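Ferredoxin component of carbazole 1,9a-dioxygenase (Nocardioides aromaticivorans, PDB 3GCE) carries a Rieske-type [2Fe-2S] cluster and, as the ferredoxin component of carbazole 1,9a-dioxygenase, probably passes electrons to the terminal oxygenase. Local coordinates at residues V12-G23 against F28-R39; V44-H53 against P90-V100. All coordinates share one frame; numbering follows the deposited sequence.

Contact 1 (V12-G23 against F28-R39)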
# COMPACT_ATOMS: atom_id res chain seq x y z
N VAL A 12 6.82 12.73 1.45
CA VAL A 12 7.81 12.02 0.66
C VAL A 12 7.26 11.79 -0.76
O VAL A 12 6.18 11.22 -0.91
CB VAL A 12 8.15 10.67 1.34
CG1 VAL A 12 9.10 9.83 0.51
CG2 VAL A 12 8.69 10.93 2.79
N ARG A 13 7.98 12.25 -1.78
CA ARG A 13 7.54 12.04 -3.16
C ARG A 13 8.09 10.67 -3.53
O ARG A 13 9.31 10.47 -3.48
CB ARG A 13 8.10 13.07 -4.18
CG ARG A 13 7.47 12.78 -5.60
CD ARG A 13 8.30 12.88 -6.88
NE ARG A 13 9.11 11.71 -7.11
CZ ARG A 13 9.40 11.14 -8.29
NH1 ARG A 13 8.91 11.55 -9.46
NH2 ARG A 13 10.17 10.10 -8.27
N VAL A 14 7.21 9.75 -3.91
CA VAL A 14 7.65 8.38 -4.20
C VAL A 14 7.77 8.10 -5.68
O VAL A 14 8.61 7.30 -6.09
CB VAL A 14 6.72 7.33 -3.54
CG1 VAL A 14 6.84 7.45 -2.00
CG2 VAL A 14 5.27 7.49 -3.99
N ALA A 15 6.94 8.76 -6.48
CA ALA A 15 6.88 8.49 -7.91
C ALA A 15 5.90 9.45 -8.57
O ALA A 15 5.15 10.15 -7.88
CB ALA A 15 6.44 7.03 -8.16
N THR A 16 5.91 9.46 -9.90
CA THR A 16 4.90 10.11 -10.71
C THR A 16 3.78 9.09 -10.98
O THR A 16 4.06 7.89 -11.12
CB THR A 16 5.52 10.58 -12.05
OG1 THR A 16 6.76 11.24 -11.79
CG2 THR A 16 4.65 11.52 -12.75
N LEU A 17 2.53 9.55 -11.03
CA LEU A 17 1.38 8.68 -11.15
C LEU A 17 1.52 7.65 -12.28
O LEU A 17 1.23 6.47 -12.09
CB LEU A 17 0.09 9.48 -11.33
CG LEU A 17 -1.24 8.73 -11.30
CD1 LEU A 17 -1.56 8.24 -9.91
CD2 LEU A 17 -2.37 9.60 -11.83
N ASP A 18 1.98 8.09 -13.45
CA ASP A 18 2.03 7.15 -14.58
C ASP A 18 3.30 6.32 -14.63
O ASP A 18 3.47 5.49 -15.53
CB ASP A 18 1.77 7.85 -15.91
CG ASP A 18 2.49 9.16 -16.02
OD1 ASP A 18 3.73 9.18 -15.80
OD2 ASP A 18 1.81 10.17 -16.32
N GLN A 19 4.17 6.50 -13.64
CA GLN A 19 5.27 5.56 -13.43
C GLN A 19 4.74 4.30 -12.75
O GLN A 19 5.42 3.28 -12.73
CB GLN A 19 6.39 6.15 -12.59
CG GLN A 19 7.20 7.25 -13.27
CD GLN A 19 8.24 7.85 -12.33
OE1 GLN A 19 8.07 7.86 -11.11
NE2 GLN A 19 9.35 8.35 -12.91
N LEU A 20 3.54 4.39 -12.19
CA LEU A 20 2.89 3.24 -11.56
C LEU A 20 1.87 2.61 -12.49
O LEU A 20 0.89 3.26 -12.90
CB LEU A 20 2.20 3.66 -10.25
CG LEU A 20 2.95 3.55 -8.92
CD1 LEU A 20 4.27 4.29 -8.93
CD2 LEU A 20 2.05 4.04 -7.80
N LYS A 21 2.09 1.33 -12.80
CA LYS A 21 1.09 0.57 -13.53
C LYS A 21 -0.15 0.38 -12.66
O LYS A 21 -0.04 -0.03 -11.50
CB LYS A 21 1.67 -0.79 -13.97
CG LYS A 21 2.93 -0.67 -14.85
CD LYS A 21 3.63 -2.02 -15.07
CE LYS A 21 4.51 -2.42 -13.88
NZ LYS A 21 5.25 -3.70 -14.12
N PRO A 22 -1.34 0.70 -13.19
CA PRO A 22 -2.49 0.51 -12.34
C PRO A 22 -2.58 -0.94 -11.89
O PRO A 22 -2.27 -1.85 -12.67
CB PRO A 22 -3.66 0.90 -13.25
CG PRO A 22 -3.06 1.88 -14.21
CD PRO A 22 -1.73 1.24 -14.51
N GLY A 23 -2.93 -1.14 -10.62
CA GLY A 23 -3.12 -2.47 -10.07
C GLY A 23 -1.85 -3.23 -9.75
O GLY A 23 -1.95 -4.35 -9.28
N PHE A 28 8.04 1.60 -1.26
CA PHE A 28 8.92 2.75 -1.18
C PHE A 28 9.30 2.98 0.27
O PHE A 28 8.51 2.68 1.19
CB PHE A 28 8.21 3.98 -1.69
CG PHE A 28 7.87 3.93 -3.15
CD1 PHE A 28 8.86 4.10 -4.11
CD2 PHE A 28 6.55 3.70 -3.57
CE1 PHE A 28 8.55 4.05 -5.47
CE2 PHE A 28 6.24 3.64 -4.92
CZ PHE A 28 7.24 3.82 -5.88
N ASP A 29 10.50 3.52 0.48
CA ASP A 29 10.89 4.02 1.79
C ASP A 29 10.27 5.39 2.03
O ASP A 29 10.48 6.33 1.26
CB ASP A 29 12.41 4.13 1.94
CG ASP A 29 12.79 4.91 3.18
OD1 ASP A 29 12.49 4.41 4.28
OD2 ASP A 29 13.35 6.02 3.08
N VAL A 30 9.51 5.49 3.12
CA VAL A 30 8.89 6.72 3.49
C VAL A 30 9.43 7.04 4.89
O VAL A 30 8.87 6.59 5.89
CB VAL A 30 7.34 6.62 3.46
CG1 VAL A 30 6.69 7.92 3.95
CG2 VAL A 30 6.83 6.30 2.04
N ASP A 31 10.54 7.78 4.94
CA ASP A 31 11.09 8.22 6.23
C ASP A 31 11.45 7.05 7.14
O ASP A 31 11.13 7.08 8.32
CB ASP A 31 10.07 9.09 6.96
CG ASP A 31 10.50 10.53 7.06
OD1 ASP A 31 10.67 11.19 5.99
OD2 ASP A 31 10.65 10.99 8.23
N GLY A 32 12.08 6.02 6.59
CA GLY A 32 12.45 4.85 7.37
C GLY A 32 11.41 3.75 7.37
O GLY A 32 11.75 2.60 7.67
N ASP A 33 10.16 4.09 7.05
CA ASP A 33 9.08 3.07 6.97
C ASP A 33 8.83 2.60 5.55
O ASP A 33 8.74 3.40 4.63
CB ASP A 33 7.78 3.59 7.56
CG ASP A 33 7.90 3.90 9.05
OD1 ASP A 33 8.33 3.01 9.81
OD2 ASP A 33 7.58 5.03 9.44
N GLU A 34 8.68 1.29 5.38
CA GLU A 34 8.45 0.72 4.07
C GLU A 34 6.96 0.74 3.80
O GLU A 34 6.14 0.22 4.61
CB GLU A 34 8.99 -0.70 4.00
CG GLU A 34 9.24 -1.20 2.59
CD GLU A 34 9.83 -2.61 2.59
OE1 GLU A 34 10.80 -2.89 3.35
OE2 GLU A 34 9.31 -3.45 1.84
N VAL A 35 6.60 1.34 2.67
CA VAL A 35 5.20 1.60 2.36
C VAL A 35 4.80 1.06 0.99
O VAL A 35 5.43 1.36 -0.03
CB VAL A 35 4.90 3.12 2.44
CG1 VAL A 35 3.45 3.40 2.10
CG2 VAL A 35 5.20 3.62 3.83
N MET A 36 3.76 0.23 0.99
CA MET A 36 3.22 -0.30 -0.25
C MET A 36 2.29 0.74 -0.85
O MET A 36 1.40 1.24 -0.17
CB MET A 36 2.45 -1.59 0.01
CG MET A 36 2.06 -2.34 -1.28
SD MET A 36 0.34 -2.10 -1.70
CE MET A 36 -0.29 -3.11 -0.42
N VAL A 37 2.52 1.05 -2.13
CA VAL A 37 1.72 2.01 -2.86
C VAL A 37 1.11 1.29 -4.06
O VAL A 37 1.81 0.52 -4.71
CB VAL A 37 2.58 3.26 -3.23
CG1 VAL A 37 1.84 4.23 -4.13
CG2 VAL A 37 2.99 3.97 -1.96
N VAL A 38 -0.19 1.52 -4.31
CA VAL A 38 -0.86 0.92 -5.44
C VAL A 38 -1.90 1.88 -6.03
O VAL A 38 -2.63 2.56 -5.31
CB VAL A 38 -1.48 -0.46 -5.04
CG1 VAL A 38 -2.66 -0.30 -4.07
CG2 VAL A 38 -1.88 -1.27 -6.29
N ARG A 39 -1.92 1.95 -7.36
CA ARG A 39 -2.90 2.73 -8.12
C ARG A 39 -4.09 1.84 -8.47
O ARG A 39 -3.92 0.67 -8.85
CB ARG A 39 -2.31 3.20 -9.44
CG ARG A 39 -1.47 4.45 -9.44
CD ARG A 39 -1.10 4.83 -10.91
NE ARG A 39 -2.25 5.27 -11.72
CZ ARG A 39 -2.22 5.54 -13.03
NH1 ARG A 39 -1.11 5.40 -13.74
NH2 ARG A 39 -3.32 5.96 -13.63
O HOH W 1 0.11 0.68 -8.98

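Contact 2 (V44-H53 against P90-V100). With FES (Fe2/s2 (inorganic) cluster), chain B.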
# COMPACT_ATOMS: atom_id res chain seq x y z
N VAL A 44 -4.80 6.52 -5.65
CA VAL A 44 -3.56 5.91 -5.14
C VAL A 44 -3.80 5.61 -3.67
O VAL A 44 -4.36 6.47 -2.93
CB VAL A 44 -2.36 6.87 -5.28
CG1 VAL A 44 -1.06 6.21 -4.79
CG2 VAL A 44 -2.21 7.33 -6.73
N TYR A 45 -3.39 4.42 -3.25
CA TYR A 45 -3.53 3.97 -1.86
C TYR A 45 -2.18 3.60 -1.31
O TYR A 45 -1.31 3.16 -2.07
CB TYR A 45 -4.45 2.74 -1.80
CG TYR A 45 -5.77 3.02 -2.42
CD1 TYR A 45 -6.71 3.77 -1.76
CD2 TYR A 45 -6.07 2.56 -3.71
CE1 TYR A 45 -7.93 4.07 -2.33
CE2 TYR A 45 -7.32 2.85 -4.29
CZ TYR A 45 -8.24 3.59 -3.57
OH TYR A 45 -9.47 3.89 -4.10
N ALA A 46 -2.00 3.76 -0.01
CA ALA A 46 -0.69 3.48 0.61
C ALA A 46 -0.91 2.88 1.99
O ALA A 46 -1.67 3.43 2.79
CB ALA A 46 0.12 4.77 0.72
N ILE A 47 -0.25 1.75 2.26
CA ILE A 47 -0.31 1.14 3.60
C ILE A 47 1.08 0.61 3.91
O ILE A 47 1.92 0.53 3.02
CB ILE A 47 -1.39 -0.00 3.74
CG1 ILE A 47 -1.16 -1.15 2.73
CG2 ILE A 47 -2.79 0.60 3.57
CD1 ILE A 47 -1.94 -2.47 3.07
N SER A 48 1.32 0.28 5.17
CA SER A 48 2.59 -0.37 5.53
C SER A 48 2.80 -1.60 4.66
O SER A 48 1.87 -2.37 4.41
CB SER A 48 2.59 -0.80 6.98
OG SER A 48 3.75 -1.61 7.20
N ASN A 49 4.04 -1.79 4.20
CA ASN A 49 4.36 -2.92 3.35
C ASN A 49 4.57 -4.21 4.15
O ASN A 49 4.69 -5.27 3.56
CB ASN A 49 5.63 -2.65 2.53
CG ASN A 49 5.75 -3.58 1.32
OD1 ASN A 49 4.76 -3.90 0.69
ND2 ASN A 49 6.97 -4.01 1.02
N LEU A 50 4.64 -4.10 5.47
CA LEU A 50 4.88 -5.27 6.30
C LEU A 50 3.59 -5.86 6.78
O LEU A 50 2.83 -5.18 7.47
CB LEU A 50 5.72 -4.93 7.53
CG LEU A 50 7.20 -5.25 7.48
CD1 LEU A 50 7.42 -6.79 7.44
CD2 LEU A 50 7.84 -4.50 6.31
N CYS A 51 3.37 -7.13 6.47
CA CYS A 51 2.16 -7.82 6.92
C CYS A 51 2.15 -7.85 8.46
O CYS A 51 3.20 -8.01 9.08
CB CYS A 51 2.15 -9.26 6.36
SG CYS A 51 0.66 -10.17 6.77
N SER A 52 0.97 -7.69 9.07
CA SER A 52 0.89 -7.74 10.53
C SER A 52 0.90 -9.17 11.09
O SER A 52 1.08 -9.37 12.31
CB SER A 52 -0.37 -7.05 11.03
OG SER A 52 -1.49 -7.78 10.61
N HIS A 53 0.74 -10.17 10.23
CA HIS A 53 0.63 -11.52 10.73
C HIS A 53 2.02 -12.11 11.06
O HIS A 53 2.22 -12.70 12.12
CB HIS A 53 -0.16 -12.42 9.75
CG HIS A 53 -0.09 -13.87 10.11
ND1 HIS A 53 0.56 -14.80 9.32
CD2 HIS A 53 -0.52 -14.54 11.20
CE1 HIS A 53 0.49 -15.98 9.91
NE2 HIS A 53 -0.15 -15.85 11.06
N PRO A 90 -4.99 -15.38 7.58
CA PRO A 90 -4.77 -15.21 9.01
C PRO A 90 -4.49 -13.78 9.51
O PRO A 90 -4.14 -13.61 10.68
CB PRO A 90 -3.59 -16.16 9.28
CG PRO A 90 -2.80 -16.15 8.02
CD PRO A 90 -3.76 -15.81 6.88
N CYS A 91 -4.66 -12.76 8.67
CA CYS A 91 -4.49 -11.40 9.17
C CYS A 91 -5.68 -11.06 10.06
O CYS A 91 -6.82 -11.23 9.67
CB CYS A 91 -4.33 -10.40 8.03
SG CYS A 91 -2.93 -10.87 7.03
N VAL A 92 -5.36 -10.58 11.26
CA VAL A 92 -6.36 -10.21 12.27
C VAL A 92 -6.16 -8.82 12.85
O VAL A 92 -7.06 -8.30 13.51
CB VAL A 92 -6.44 -11.22 13.46
CG1 VAL A 92 -6.94 -12.56 12.97
CG2 VAL A 92 -5.10 -11.35 14.14
N LEU A 93 -4.99 -8.23 12.62
CA LEU A 93 -4.72 -6.89 13.11
C LEU A 93 -4.39 -5.98 11.94
O LEU A 93 -3.74 -6.41 11.00
CB LEU A 93 -3.56 -6.88 14.14
CG LEU A 93 -3.86 -7.49 15.51
CD1 LEU A 93 -2.57 -7.65 16.33
CD2 LEU A 93 -4.87 -6.64 16.26
N PRO A 94 -4.87 -4.72 12.00
CA PRO A 94 -4.66 -3.80 10.91
C PRO A 94 -3.20 -3.37 10.78
O PRO A 94 -2.42 -3.45 11.76
CB PRO A 94 -5.57 -2.60 11.26
CG PRO A 94 -5.69 -2.65 12.75
CD PRO A 94 -5.63 -4.11 13.11
N VAL A 95 -2.83 -2.94 9.58
CA VAL A 95 -1.54 -2.26 9.40
C VAL A 95 -1.79 -0.77 9.24
O VAL A 95 -2.93 -0.36 8.99
CB VAL A 95 -0.76 -2.79 8.18
CG1 VAL A 95 -0.32 -4.28 8.40
CG2 VAL A 95 -1.59 -2.65 6.91
N ARG A 96 -0.74 0.03 9.39
CA ARG A 96 -0.84 1.50 9.24
C ARG A 96 -1.20 1.88 7.81
O ARG A 96 -0.67 1.30 6.86
CB ARG A 96 0.47 2.14 9.63
CG ARG A 96 0.49 3.68 9.48
CD ARG A 96 1.80 4.22 10.09
NE ARG A 96 1.81 4.05 11.54
CZ ARG A 96 1.08 4.78 12.40
NH1 ARG A 96 0.32 5.77 11.94
NH2 ARG A 96 1.11 4.54 13.71
N ALA A 97 -2.16 2.80 7.68
CA ALA A 97 -2.52 3.42 6.42
C ALA A 97 -1.81 4.76 6.37
O ALA A 97 -1.65 5.43 7.41
CB ALA A 97 -4.03 3.60 6.32
N TYR A 98 -1.38 5.16 5.18
CA TYR A 98 -0.63 6.42 5.02
C TYR A 98 -1.43 7.37 4.16
O TYR A 98 -2.00 6.94 3.18
CB TYR A 98 0.71 6.16 4.34
CG TYR A 98 1.73 5.56 5.26
CD1 TYR A 98 1.66 4.20 5.61
CD2 TYR A 98 2.76 6.33 5.78
CE1 TYR A 98 2.64 3.63 6.45
CE2 TYR A 98 3.72 5.77 6.61
CZ TYR A 98 3.65 4.43 6.95
OH TYR A 98 4.61 3.92 7.80
N ASP A 99 -1.45 8.65 4.50
CA ASP A 99 -2.19 9.63 3.70
C ASP A 99 -1.41 9.92 2.43
O ASP A 99 -0.19 10.03 2.47
CB ASP A 99 -2.45 10.92 4.49
CG ASP A 99 -3.46 10.70 5.62
OD1 ASP A 99 -4.39 9.87 5.46
OD2 ASP A 99 -3.30 11.34 6.67
N VAL A 100 -2.14 10.02 1.32
CA VAL A 100 -1.54 10.19 -0.00
C VAL A 100 -2.31 11.26 -0.72
O VAL A 100 -3.55 11.28 -0.69
CB VAL A 100 -1.68 8.96 -0.93
CG1 VAL A 100 -0.70 9.05 -2.13
CG2 VAL A 100 -1.47 7.68 -0.20
FE1 FES B . 1.12 -12.23 5.83
FE2 FES B . 1.14 -14.54 7.30
S1 FES B . -0.60 -13.68 6.13
S2 FES B . 2.78 -13.11 6.92
O HOH W 2 -2.51 -10.09 11.87

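Contact 1 (V12-G23 against F28-R39)
Arg-39 lays its guanidinium group between Leu-17 and Pro-22: CG of Pro-22 sits over the centre of one face, 3.9 Å from Arg-39 CZ, and CG of Leu-17 covers the opposite face nearer the rim. NH1 gives a hydrogen bond to Leu-20 O (3.0 Å), meeting that carbonyl almost end-on, and a weak one to Leu-17 O. The bend at chi3 (68°) brings the guanidinium in between the two side chains, with NH1 at both carbonyls, while the CH2 groups before it run against Leu-20 CB. With an alanine here, the carbonyls of Leu-20 and Leu-17 would probably lack their NH1 donor, and a gap would be likely to open between Leu-17 and Pro-22. The backbone of Arg-39 helps as well: its O accepts from Gly-23 N (2.7 Å), and a water links its N to Lys-21 O. Further along, CD2 of Leu-20 meets Val-37 CG1 at 3.7 Å. CB of Val-14 makes a CH-pi contact over one face of the Phe-28 ring, 3.7 Å from its centroid, and Leu-20 CD1 comes to the ring edge. At the far end CG2 of Val-12 touches Val-30 CG1 (3.8 Å), where a type I' turn running to Asp-33 begins. Outside, Ile-107 touches both Val-14 and Leu-20, and NH2 of Arg-39 makes a weak hydrogen bond to Gly-41 O. Strands 12-16 and 28-30 run antiparallel but 8.0 Å apart, in different sheets, so side chains join them, as between the antiparallel beta sheets of a Rieske domain.

Contact 2 (V44-H53 against P90-V100)
Two cysteine sulfurs approach without bonding: SG of Cys-51, which binds one iron of the [2Fe-2S] cluster at 2.3 Å, lies 3.7 Å from SG of Cys-91, which binds neither iron and stands near the bridging sulfide S1. His-53 holds the other iron through ND1 (2.1 Å). Its CG is anti to the backbone N (chi1 170°), which swings the imidazole out to the cluster, and Pro-90 CG rests over the centre of one ring face in a CH-pi contact, the two side chains crossing at about a right angle. Between these two ligands in sequence, OG of Ser-52 donates to Leu-93 O (2.7 Å) and accepts from a water that also takes the N-H of Val-92. CG1 of Val-95 packs against the backbone of residues 50-52, 3.4 Å from Leu-50 O. Farther from the cluster the chains form a single beta bridge at Ile-47 and Ala-97: Tyr-98 N gives a nearly straight bond to Ala-46 O, and Ser-48 N one to Arg-96 O (2.8 Å). CB of Ala-46 is pressed tightly on Val-100 CG2 at 3.4 Å. Cys-72 and His-75 complete the cluster's ligands, and Phe-79 of strand 78-80 packs on Cys-51, Ser-52, Cys-91 and Val-95. At the other end strand 43-48 pairs with strand 33-40, while Ile-107 of strand 106-109 touches both Val-44 and Val-100.

In the fold
Along the chain the contacts come in series: both segments of contact 1 precede the first of contact 2. Their centres are 14 Å apart, on opposite sides of the chain's centre, but they share the three-stranded sheet 26-30, 33-40, 43-48. Strand 33-40 of contact 1 lies directly beside strand 43-48 of contact 2, and Met-36 N donates a backbone hydrogen bond to Ile-47 O (2.8 Å). Asn-49, just after strand 43-48, adds a hydrogen bond from ND2 to Glu-34 OE2. Contact 1 joins this sheet to strand 12-16 away from the cluster; contact 2 runs from the same sheet out to the [2Fe-2S] site, connecting the beta framework with the metal-binding end of the Rieske domain.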